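Local coordinates for microcompartments protein (Halothece sp. PCC 7418, PDB 5VGU) that probably builds the protein shell of the beta-carboxysome as the hexamer-forming protein CcmK4, which can also enter mixed hexamers with CcmK3, at residues M24-G34 against I46-A57; S2-K12 against A71-P82. One frame throughout, in Å; residues are numbered along the deposited sequence.

Both contacts belong to one BMC fold and build the same antiparallel sheet, whose strands run in the order 30-39, 42-49, 5-12, 72-79. Contact 1 joins the first two and the helices beside them; contact 2 joins the last two, and in sequence it encloses contact 1. Their centres lie about 10 Å apart, and strands 42-49 and 5-12 knit them together: Ile-47 N is 2.9 Å from Gly-7 O and Arg-48 NH2 is 2.8 Å from Asp-4 O, both probable hydrogen bonds. Contact 1 meets the second subunit at the edge strand 30-39, contact 2 mainly the third through strand 72-79, so both outer strands take part in hexamer contacts.

Contact 1: M24-G34 against I46-A57; sequences MVKTGRVTLVG and IIRGDVSEVKTA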
loop_
_atom_site.group_PDB
_atom_site.type_symbol
_atom_site.label_atom_id
_atom_site.label_comp_id
_atom_site.label_asym_id
_atom_site.label_seq_id
_atom_site.Cartn_x
_atom_site.Cartn_y
_atom_site.Cartn_z
ATOM N N MET A 24 4.395 -27.024 -4.303
ATOM C CA MET A 24 3.014 -27.470 -4.140
ATOM C C MET A 24 2.501 -28.142 -5.397
ATOM O O MET A 24 1.994 -29.275 -5.348
ATOM C CB MET A 24 2.125 -26.275 -3.778
ATOM C CG MET A 24 2.243 -25.808 -2.364
ATOM S SD MET A 24 1.405 -24.216 -2.173
ATOM C CE MET A 24 1.100 -24.189 -0.415
ATOM N N VAL A 25 2.632 -27.468 -6.544
ATOM C CA VAL A 25 2.035 -27.995 -7.765
ATOM C C VAL A 25 2.859 -29.142 -8.336
ATOM O O VAL A 25 2.335 -29.946 -9.118
ATOM C CB VAL A 25 1.845 -26.908 -8.835
ATOM C CG1 VAL A 25 0.827 -25.880 -8.345
ATOM C CG2 VAL A 25 3.176 -26.241 -9.221
ATOM N N LYS A 26 4.120 -29.273 -7.933
ATOM C CA LYS A 26 4.898 -30.422 -8.366
ATOM C C LYS A 26 4.649 -31.663 -7.516
ATOM O O LYS A 26 4.968 -32.768 -7.966
ATOM C CB LYS A 26 6.389 -30.081 -8.356
ATOM C CG LYS A 26 6.815 -29.248 -9.547
ATOM C CD LYS A 26 8.238 -28.834 -9.423
ATOM C CE LYS A 26 8.698 -28.130 -10.696
ATOM N NZ LYS A 26 10.030 -27.509 -10.484
ATOM N N THR A 27 4.111 -31.524 -6.300
ATOM C CA THR A 27 3.958 -32.674 -5.413
ATOM C C THR A 27 2.527 -33.136 -5.234
ATOM O O THR A 27 2.304 -34.337 -5.073
ATOM C CB THR A 27 4.541 -32.400 -4.018
ATOM O OG1 THR A 27 3.772 -31.401 -3.351
ATOM C CG2 THR A 27 5.985 -31.948 -4.102
ATOM N N GLY A 28 1.548 -32.231 -5.230
ATOM C CA GLY A 28 0.152 -32.608 -5.137
ATOM C C GLY A 28 -0.528 -32.333 -6.462
ATOM O O GLY A 28 -0.089 -31.471 -7.233
ATOM N N ARG A 29 -1.592 -33.088 -6.732
ATOM C CA ARG A 29 -2.460 -32.844 -7.885
ATOM C C ARG A 29 -3.355 -31.656 -7.543
ATOM O O ARG A 29 -4.540 -31.778 -7.223
ATOM C CB ARG A 29 -3.266 -34.093 -8.229
ATOM C CG ARG A 29 -2.390 -35.295 -8.571
ATOM C CD ARG A 29 -3.223 -36.486 -9.022
ATOM N NE ARG A 29 -3.725 -36.279 -10.379
ATOM C CZ ARG A 29 -4.659 -37.021 -10.963
ATOM N NH1 ARG A 29 -5.212 -38.040 -10.315
ATOM N NH2 ARG A 29 -5.040 -36.743 -12.204
ATOM N N VAL A 30 -2.733 -30.474 -7.561
ATOM C CA VAL A 30 -3.397 -29.243 -7.167
ATOM C C VAL A 30 -3.136 -28.184 -8.224
ATOM O O VAL A 30 -2.192 -28.275 -9.016
ATOM C CB VAL A 30 -2.925 -28.747 -5.785
ATOM C CG1 VAL A 30 -3.186 -29.806 -4.727
ATOM C CG2 VAL A 30 -1.435 -28.366 -5.792
ATOM N N THR A 31 -3.984 -27.157 -8.204
ATOM C CA THR A 31 -3.886 -26.008 -9.090
ATOM C C THR A 31 -3.609 -24.764 -8.252
ATOM O O THR A 31 -4.347 -24.468 -7.301
ATOM C CB THR A 31 -5.183 -25.800 -9.883
ATOM O OG1 THR A 31 -5.514 -26.978 -10.635
ATOM C CG2 THR A 31 -5.052 -24.620 -10.814
ATOM N N LEU A 32 -2.564 -24.036 -8.619
ATOM C CA LEU A 32 -2.325 -22.710 -8.078
ATOM C C LEU A 32 -3.268 -21.759 -8.794
ATOM O O LEU A 32 -3.215 -21.652 -10.021
ATOM C CB LEU A 32 -0.866 -22.307 -8.290
ATOM C CG LEU A 32 -0.483 -20.890 -7.880
ATOM C CD1 LEU A 32 -0.515 -20.719 -6.369
ATOM C CD2 LEU A 32 0.926 -20.597 -8.474
ATOM N N VAL A 33 -4.176 -21.124 -8.053
ATOM C CA VAL A 33 -5.196 -20.291 -8.682
ATOM C C VAL A 33 -4.904 -18.792 -8.592
ATOM O O VAL A 33 -5.435 -18.019 -9.409
ATOM C CB VAL A 33 -6.600 -20.607 -8.112
ATOM C CG1 VAL A 33 -6.919 -22.076 -8.287
ATOM C CG2 VAL A 33 -6.750 -20.206 -6.666
ATOM N N GLY A 34 -4.078 -18.357 -7.650
ATOM C CA GLY A 34 -3.825 -16.929 -7.512
ATOM C C GLY A 34 -2.859 -16.640 -6.384
ATOM O O GLY A 34 -2.433 -17.536 -5.642
ATOM N N ILE A 46 -2.655 -19.353 -3.135
ATOM C CA ILE A 46 -3.879 -20.128 -2.946
ATOM C C ILE A 46 -3.863 -21.288 -3.931
ATOM O O ILE A 46 -3.728 -21.088 -5.146
ATOM C CB ILE A 46 -5.148 -19.278 -3.145
ATOM C CG1 ILE A 46 -5.168 -18.095 -2.156
ATOM C CG2 ILE A 46 -6.388 -20.126 -2.956
ATOM C CD1 ILE A 46 -4.583 -16.850 -2.725
ATOM N N ILE A 47 -4.061 -22.494 -3.421
ATOM C CA ILE A 47 -4.168 -23.671 -4.266
ATOM C C ILE A 47 -5.539 -24.294 -4.036
ATOM O O ILE A 47 -6.151 -24.116 -2.984
ATOM C CB ILE A 47 -3.062 -24.726 -4.020
ATOM C CG1 ILE A 47 -3.029 -25.145 -2.546
ATOM C CG2 ILE A 47 -1.716 -24.207 -4.451
ATOM C CD1 ILE A 47 -2.153 -26.356 -2.264
ATOM N N ARG A 48 -6.007 -25.033 -5.042
ATOM C CA ARG A 48 -7.235 -25.809 -4.960
ATOM C C ARG A 48 -6.975 -27.229 -5.428
ATOM O O ARG A 48 -6.144 -27.473 -6.312
ATOM C CB ARG A 48 -8.344 -25.218 -5.820
ATOM C CG ARG A 48 -8.705 -23.760 -5.476
ATOM C CD ARG A 48 -9.336 -23.610 -4.074
ATOM N NE ARG A 48 -10.599 -24.321 -3.965
ATOM C CZ ARG A 48 -11.786 -23.864 -4.341
ATOM N NH1 ARG A 48 -11.931 -22.656 -4.866
ATOM N NH2 ARG A 48 -12.851 -24.645 -4.208
ATOM N N GLY A 49 -7.738 -28.147 -4.854
ATOM C CA GLY A 49 -7.699 -29.536 -5.257
ATOM C C GLY A 49 -8.419 -30.400 -4.242
ATOM O O GLY A 49 -9.026 -29.911 -3.275
ATOM N N ASP A 50 -8.364 -31.710 -4.487
ATOM C CA ASP A 50 -8.882 -32.654 -3.500
ATOM C C ASP A 50 -8.163 -32.470 -2.168
ATOM O O ASP A 50 -6.974 -32.156 -2.125
ATOM C CB ASP A 50 -8.732 -34.103 -3.987
ATOM C CG ASP A 50 -9.663 -34.435 -5.146
ATOM O OD1 ASP A 50 -10.670 -33.718 -5.351
ATOM O OD2 ASP A 50 -9.386 -35.432 -5.855
ATOM N N VAL A 51 -8.904 -32.649 -1.063
ATOM C CA VAL A 51 -8.339 -32.385 0.260
ATOM C C VAL A 51 -7.042 -33.151 0.502
ATOM O O VAL A 51 -6.072 -32.591 1.031
ATOM C CB VAL A 51 -9.387 -32.648 1.364
ATOM C CG1 VAL A 51 -9.542 -34.095 1.694
ATOM C CG2 VAL A 51 -8.921 -31.972 2.635
ATOM N N SER A 52 -6.983 -34.433 0.126
ATOM C CA SER A 52 -5.752 -35.187 0.371
ATOM C C SER A 52 -4.591 -34.640 -0.466
ATOM O O SER A 52 -3.446 -34.611 -0.007
ATOM C CB SER A 52 -5.974 -36.678 0.104
ATOM O OG SER A 52 -6.261 -36.906 -1.264
ATOM N N GLU A 53 -4.868 -34.187 -1.689
ATOM C CA GLU A 53 -3.814 -33.619 -2.517
ATOM C C GLU A 53 -3.379 -32.247 -1.995
ATOM O O GLU A 53 -2.193 -31.919 -2.017
ATOM C CB GLU A 53 -4.287 -33.544 -3.965
ATOM C CG GLU A 53 -4.630 -34.900 -4.567
ATOM C CD GLU A 53 -3.409 -35.761 -4.812
ATOM O OE1 GLU A 53 -2.282 -35.224 -4.863
ATOM O OE2 GLU A 53 -3.586 -36.982 -4.981
ATOM N N VAL A 54 -4.315 -31.449 -1.479
ATOM C CA VAL A 54 -3.942 -30.168 -0.878
ATOM C C VAL A 54 -3.079 -30.386 0.358
ATOM O O VAL A 54 -2.129 -29.636 0.607
ATOM C CB VAL A 54 -5.203 -29.340 -0.572
ATOM C CG1 VAL A 54 -4.863 -28.095 0.273
ATOM C CG2 VAL A 54 -5.869 -28.943 -1.869
ATOM N N LYS A 55 -3.374 -31.424 1.151
ATOM C CA LYS A 55 -2.532 -31.707 2.317
ATOM C C LYS A 55 -1.103 -32.022 1.894
ATOM O O LYS A 55 -0.141 -31.485 2.457
ATOM C CB LYS A 55 -3.116 -32.868 3.131
ATOM C CG LYS A 55 -4.346 -32.505 3.920
ATOM C CD LYS A 55 -4.988 -33.754 4.556
ATOM C CE LYS A 55 -4.069 -34.421 5.581
ATOM N NZ LYS A 55 -4.674 -35.663 6.134
ATOM N N THR A 56 -0.952 -32.894 0.900
ATOM C CA THR A 56 0.376 -33.267 0.421
ATOM C C THR A 56 1.108 -32.064 -0.157
ATOM O O THR A 56 2.306 -31.869 0.099
ATOM C CB THR A 56 0.249 -34.368 -0.626
ATOM O OG1 THR A 56 -0.360 -35.508 -0.021
ATOM C CG2 THR A 56 1.598 -34.745 -1.193
ATOM N N ALA A 57 0.416 -31.278 -0.988
ATOM C CA ALA A 57 1.035 -30.079 -1.555
ATOM C C ALA A 57 1.446 -29.091 -0.468
ATOM O O ALA A 57 2.531 -28.493 -0.535
ATOM C CB ALA A 57 0.084 -29.413 -2.547
HETATM O O HOH W 1 -7.023 -32.727 -6.798
HETATM O O HOH W 2 -6.861 -28.836 -9.132
#
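The carboxylate of Glu-53 and the guanidinium of Arg-29 are turned 79° apart and do not pair; the carboxylate instead takes the backbone of Arg-29. Arg-29 N reaches Glu-53 OE1 at 2.9 Å with an almost straight N-H (176°), coming from above the carboxylate plane, and Arg-29 CB and CG lie over that same face. This bond lies at a corner of the BMC domain, where the hairpin of strands 30-39 and 42-49 meets the ends of helices 14-27 and 51-65. Gly-28 sits beneath the second helix, where a CB would collide with Glu-53 O and Ala-57 CB. Val-30 fills the angle between strand and helix. With chi1 at -59°, its CG1 is anti to the carbonyl carbon and meets Val-54 CG2 at 4.0 Å, while CG2 is directed at Ala-57 CB (3.7 Å). Met-24 comes in from the first helix: its CG lies 3.3 Å from Ala-57 O, and its SD touches Ile-47 CG2 (3.9 Å) where the side chains cross at a slant. The strands are paired by reciprocal Thr-31 and Arg-48 backbone bonds; beyond them a beta bulge shifts the register between Leu-32 and Gly-34. On the face bearing Arg-48, Val-33 CG1 packs on Arg-48 CG, and the guanidinium continues to Glu-87 and Ile-92 O. Leu-32 N turns outward to Asn-85 of the second subunit. Where strand 42-49 passes into its helix, one water donates to Arg-29 O at 2.7 Å and accepts from Asp-50 N at 2.9 Å.

Contact 2: S2-K12 against A71-P82; sequences SLDAVGSLETK and AALETWVIIPRP
Glu-10 and Thr-75 stand side by side on an antiparallel strand pair of the BMC sheet. Glu-10 CB rests 3.5 Å from Thr-75 CG2; with CG anti to the backbone nitrogen (chi1 -175°) and the chain extended beyond, CG and CD also run along that methyl, Glu-10 CD at 3.9 Å. At the tip OE2 forms a salt bridge with Arg-42, and OE1 accepts from Thr-44 OG1 and from Phe-14 N of the third subunit. Thr-75 OG1 bonds to Tyr-69 O of the third subunit. An alanine in place of Glu-10 would probably cost Arg-42 its salt bridge, leaving it a long, weak pair with Glu-74, and deprive Phe-14 N of the third subunit of its acceptor. At the same pair lies a classic beta bulge: Glu-10 O takes Glu-74 N at 2.9 Å, but Thr-75 N only weakly. Reciprocal backbone bonds pair Val-6 with Ile-79 (Ile-79 N to Val-6 O, 2.8 Å) and Ser-8 with Val-77. On the face bearing Leu-9 and Trp-76, Leu-73 CD1 presses on Leu-9 CG at 3.6 Å, the side chains crossing at about a right angle, and Trp-76 meets the ring of Tyr-69 of the third subunit. Val-6 CG1 is tight against Ile-79 CB (3.4 Å), and Leu-3 CB sits over the centre of the Arg-81 guanidinium, 4.1 Å above its plane. The buried carboxylate of Glu-10 is thus met by Arg-42 and two hydrogen bonds, one from the third subunit, which probably compensate its charge and favour the ionised form.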
loop_
_atom_site.group_PDB
_atom_site.type_symbol
_atom_site.label_atom_id
_atom_site.label_comp_id
_atom_site.label_asym_id
_atom_site.label_seq_id
_atom_site.Cartn_x
_atom_site.Cartn_y
_atom_site.Cartn_z
ATOM N N SER A 2 -16.597 -24.264 -6.873
ATOM C CA SER A 2 -16.035 -25.605 -6.697
ATOM C C SER A 2 -16.012 -25.959 -5.221
ATOM O O SER A 2 -15.723 -25.103 -4.381
ATOM C CB SER A 2 -14.607 -25.682 -7.259
ATOM O OG SER A 2 -14.028 -26.963 -7.039
ATOM N N LEU A 3 -16.278 -27.218 -4.892
ATOM C CA LEU A 3 -16.163 -27.659 -3.508
ATOM C C LEU A 3 -14.791 -28.250 -3.191
ATOM O O LEU A 3 -14.584 -28.743 -2.072
ATOM C CB LEU A 3 -17.275 -28.660 -3.164
ATOM C CG LEU A 3 -18.699 -28.065 -3.161
ATOM C CD1 LEU A 3 -19.751 -29.144 -2.887
ATOM C CD2 LEU A 3 -18.874 -26.884 -2.195
ATOM N N ASP A 4 -13.848 -28.195 -4.141
ATOM C CA ASP A 4 -12.477 -28.615 -3.876
ATOM C C ASP A 4 -11.925 -27.886 -2.662
ATOM O O ASP A 4 -12.245 -26.714 -2.412
ATOM C CB ASP A 4 -11.560 -28.313 -5.077
ATOM C CG ASP A 4 -11.743 -29.278 -6.229
ATOM O OD1 ASP A 4 -12.565 -30.208 -6.126
ATOM O OD2 ASP A 4 -11.057 -29.096 -7.246
ATOM N N ALA A 5 -11.031 -28.562 -1.946
ATOM C CA ALA A 5 -10.347 -27.949 -0.819
ATOM C C ALA A 5 -9.545 -26.740 -1.268
ATOM O O ALA A 5 -9.174 -26.600 -2.443
ATOM C CB ALA A 5 -9.409 -28.930 -0.140
ATOM N N VAL A 6 -9.271 -25.864 -0.313
ATOM C CA VAL A 6 -8.413 -24.713 -0.552
ATOM C C VAL A 6 -7.251 -24.756 0.437
ATOM O O VAL A 6 -7.421 -25.072 1.620
ATOM C CB VAL A 6 -9.212 -23.378 -0.506
ATOM C CG1 VAL A 6 -9.975 -23.200 0.715
ATOM C CG2 VAL A 6 -8.277 -22.164 -0.691
ATOM N N GLY A 7 -6.068 -24.487 -0.079
ATOM C CA GLY A 7 -4.891 -24.272 0.747
ATOM C C GLY A 7 -4.378 -22.859 0.544
ATOM O O GLY A 7 -4.338 -22.363 -0.587
ATOM N N SER A 8 -3.951 -22.238 1.635
ATOM C CA SER A 8 -3.399 -20.902 1.553
ATOM C C SER A 8 -2.156 -20.836 2.417
ATOM O O SER A 8 -2.169 -21.291 3.564
ATOM C CB SER A 8 -4.430 -19.843 2.004
ATOM O OG SER A 8 -3.877 -18.535 1.885
ATOM N N LEU A 9 -1.114 -20.237 1.866
ATOM C CA LEU A 9 0.178 -20.119 2.520
ATOM C C LEU A 9 0.715 -18.719 2.267
ATOM O O LEU A 9 0.636 -18.212 1.145
ATOM C CB LEU A 9 1.130 -21.205 1.988
ATOM C CG LEU A 9 2.563 -21.241 2.506
ATOM C CD1 LEU A 9 3.067 -22.665 2.467
ATOM C CD2 LEU A 9 3.462 -20.341 1.672
ATOM N N GLU A 10 1.305 -18.117 3.298
ATOM C CA GLU A 10 1.773 -16.744 3.226
ATOM C C GLU A 10 3.196 -16.666 3.757
ATOM O O GLU A 10 3.483 -17.186 4.842
ATOM C CB GLU A 10 0.816 -15.828 4.024
ATOM C CG GLU A 10 1.079 -14.347 3.967
ATOM C CD GLU A 10 -0.054 -13.545 4.607
ATOM O OE1 GLU A 10 -1.225 -13.788 4.246
ATOM O OE2 GLU A 10 0.244 -12.672 5.454
ATOM N N THR A 11 4.086 -16.022 2.987
ATOM C CA THR A 11 5.492 -15.883 3.350
ATOM C C THR A 11 5.876 -14.419 3.504
ATOM O O THR A 11 5.242 -13.516 2.957
ATOM C CB THR A 11 6.424 -16.508 2.298
ATOM O OG1 THR A 11 6.295 -15.813 1.047
ATOM C CG2 THR A 11 6.110 -17.983 2.071
ATOM N N LYS A 12 6.962 -14.198 4.233
ATOM C CA LYS A 12 7.672 -12.931 4.172
ATOM C C LYS A 12 8.605 -12.990 2.968
ATOM O O LYS A 12 9.505 -13.837 2.918
ATOM C CB LYS A 12 8.450 -12.692 5.465
ATOM C CG LYS A 12 9.070 -11.294 5.585
ATOM C CD LYS A 12 8.008 -10.229 5.813
ATOM C CE LYS A 12 8.618 -8.966 6.391
ATOM N NZ LYS A 12 7.566 -8.068 6.956
ATOM N N ALA A 71 13.712 -16.279 3.490
ATOM C CA ALA A 71 12.263 -16.390 3.510
ATOM C C ALA A 71 11.773 -16.847 4.876
ATOM O O ALA A 71 12.450 -17.582 5.596
ATOM C CB ALA A 71 11.781 -17.372 2.442
ATOM N N ALA A 72 10.561 -16.433 5.217
ATOM C CA ALA A 72 9.908 -16.912 6.424
ATOM C C ALA A 72 8.490 -17.340 6.095
ATOM O O ALA A 72 7.785 -16.684 5.317
ATOM C CB ALA A 72 9.883 -15.847 7.540
ATOM N N LEU A 73 8.090 -18.449 6.683
ATOM C CA LEU A 73 6.712 -18.904 6.603
ATOM C C LEU A 73 5.930 -18.201 7.709
ATOM O O LEU A 73 6.235 -18.380 8.892
ATOM C CB LEU A 73 6.649 -20.420 6.763
ATOM C CG LEU A 73 5.246 -21.002 6.877
ATOM C CD1 LEU A 73 4.506 -20.822 5.563
ATOM C CD2 LEU A 73 5.304 -22.459 7.308
ATOM N N GLU A 74 4.938 -17.393 7.334
ATOM C CA GLU A 74 4.183 -16.647 8.340
ATOM C C GLU A 74 2.921 -17.367 8.798
ATOM O O GLU A 74 2.606 -17.350 9.992
ATOM C CB GLU A 74 3.806 -15.261 7.800
ATOM C CG GLU A 74 5.004 -14.421 7.399
ATOM C CD GLU A 74 5.722 -13.832 8.609
ATOM O OE1 GLU A 74 5.382 -14.182 9.760
ATOM O OE2 GLU A 74 6.631 -13.016 8.403
ATOM N N THR A 75 2.162 -17.966 7.883
ATOM C CA THR A 75 0.834 -18.467 8.237
ATOM C C THR A 75 0.321 -19.318 7.085
ATOM O O THR A 75 0.705 -19.112 5.928
ATOM C CB THR A 75 -0.127 -17.295 8.565
ATOM O OG1 THR A 75 -1.449 -17.767 8.885
ATOM C CG2 THR A 75 -0.186 -16.285 7.398
ATOM N N TRP A 76 -0.506 -20.306 7.414
ATOM C CA TRP A 76 -1.096 -21.167 6.393
ATOM C C TRP A 76 -2.345 -21.829 6.960
ATOM O O TRP A 76 -2.546 -21.901 8.177
ATOM C CB TRP A 76 -0.100 -22.230 5.887
ATOM C CG TRP A 76 0.291 -23.251 6.926
ATOM C CD1 TRP A 76 1.348 -23.176 7.794
ATOM C CD2 TRP A 76 -0.350 -24.507 7.186
ATOM N NE1 TRP A 76 1.399 -24.314 8.580
ATOM C CE2 TRP A 76 0.366 -25.138 8.224
ATOM C CE3 TRP A 76 -1.457 -25.161 6.640
ATOM C CZ2 TRP A 76 -0.003 -26.376 8.733
ATOM C CZ3 TRP A 76 -1.817 -26.397 7.149
ATOM C CH2 TRP A 76 -1.088 -26.988 8.181
ATOM N N VAL A 77 -3.193 -22.308 6.053
ATOM C CA VAL A 77 -4.404 -23.012 6.449
ATOM C C VAL A 77 -4.847 -23.908 5.305
ATOM O O VAL A 77 -4.559 -23.646 4.135
ATOM C CB VAL A 77 -5.529 -22.026 6.871
ATOM C CG1 VAL A 77 -6.214 -21.399 5.669
ATOM C CG2 VAL A 77 -6.549 -22.762 7.737
ATOM N N ILE A 78 -5.576 -24.964 5.651
ATOM C CA ILE A 78 -6.339 -25.752 4.693
ATOM C C ILE A 78 -7.803 -25.692 5.109
ATOM O O ILE A 78 -8.139 -25.929 6.276
ATOM C CB ILE A 78 -5.849 -27.214 4.629
ATOM C CG1 ILE A 78 -4.407 -27.251 4.133
ATOM C CG2 ILE A 78 -6.814 -28.038 3.756
ATOM C CD1 ILE A 78 -3.733 -28.618 4.211
ATOM N N ILE A 79 -8.664 -25.345 4.160
ATOM C CA ILE A 79 -10.112 -25.343 4.319
ATOM C C ILE A 79 -10.645 -26.470 3.444
ATOM O O ILE A 79 -10.729 -26.318 2.214
ATOM C CB ILE A 79 -10.737 -23.997 3.924
ATOM C CG1 ILE A 79 -10.071 -22.838 4.666
ATOM C CG2 ILE A 79 -12.253 -24.016 4.108
ATOM C CD1 ILE A 79 -10.144 -22.927 6.147
ATOM N N PRO A 80 -11.064 -27.592 4.030
ATOM C CA PRO A 80 -11.309 -28.778 3.206
ATOM C C PRO A 80 -12.414 -28.639 2.198
ATOM O O PRO A 80 -12.366 -29.359 1.185
ATOM C CB PRO A 80 -11.610 -29.860 4.246
ATOM C CG PRO A 80 -10.840 -29.437 5.436
ATOM C CD PRO A 80 -10.909 -27.937 5.453
ATOM N N ARG A 81 -13.436 -27.805 2.449
ATOM C CA ARG A 81 -14.594 -27.773 1.567
ATOM C C ARG A 81 -15.292 -26.415 1.670
ATOM O O ARG A 81 -16.331 -26.296 2.345
ATOM C CB ARG A 81 -15.526 -28.920 1.965
ATOM C CG ARG A 81 -16.568 -29.288 0.974
ATOM C CD ARG A 81 -17.185 -30.611 1.441
ATOM N NE ARG A 81 -18.060 -31.169 0.422
ATOM C CZ ARG A 81 -17.642 -31.913 -0.600
ATOM N NH1 ARG A 81 -16.349 -32.186 -0.760
ATOM N NH2 ARG A 81 -18.529 -32.385 -1.461
ATOM N N PRO A 82 -14.774 -25.385 1.000
ATOM C CA PRO A 82 -15.237 -24.010 1.261
ATOM C C PRO A 82 -16.650 -23.721 0.769
ATOM O O PRO A 82 -17.083 -24.185 -0.285
ATOM C CB PRO A 82 -14.208 -23.156 0.501
ATOM C CG PRO A 82 -13.744 -24.053 -0.606
ATOM C CD PRO A 82 -13.710 -25.431 -0.023
HETATM O O HOH W 3 -17.212 -23.338 -2.899
HETATM O O HOH W 4 -13.618 -30.676 -0.405
#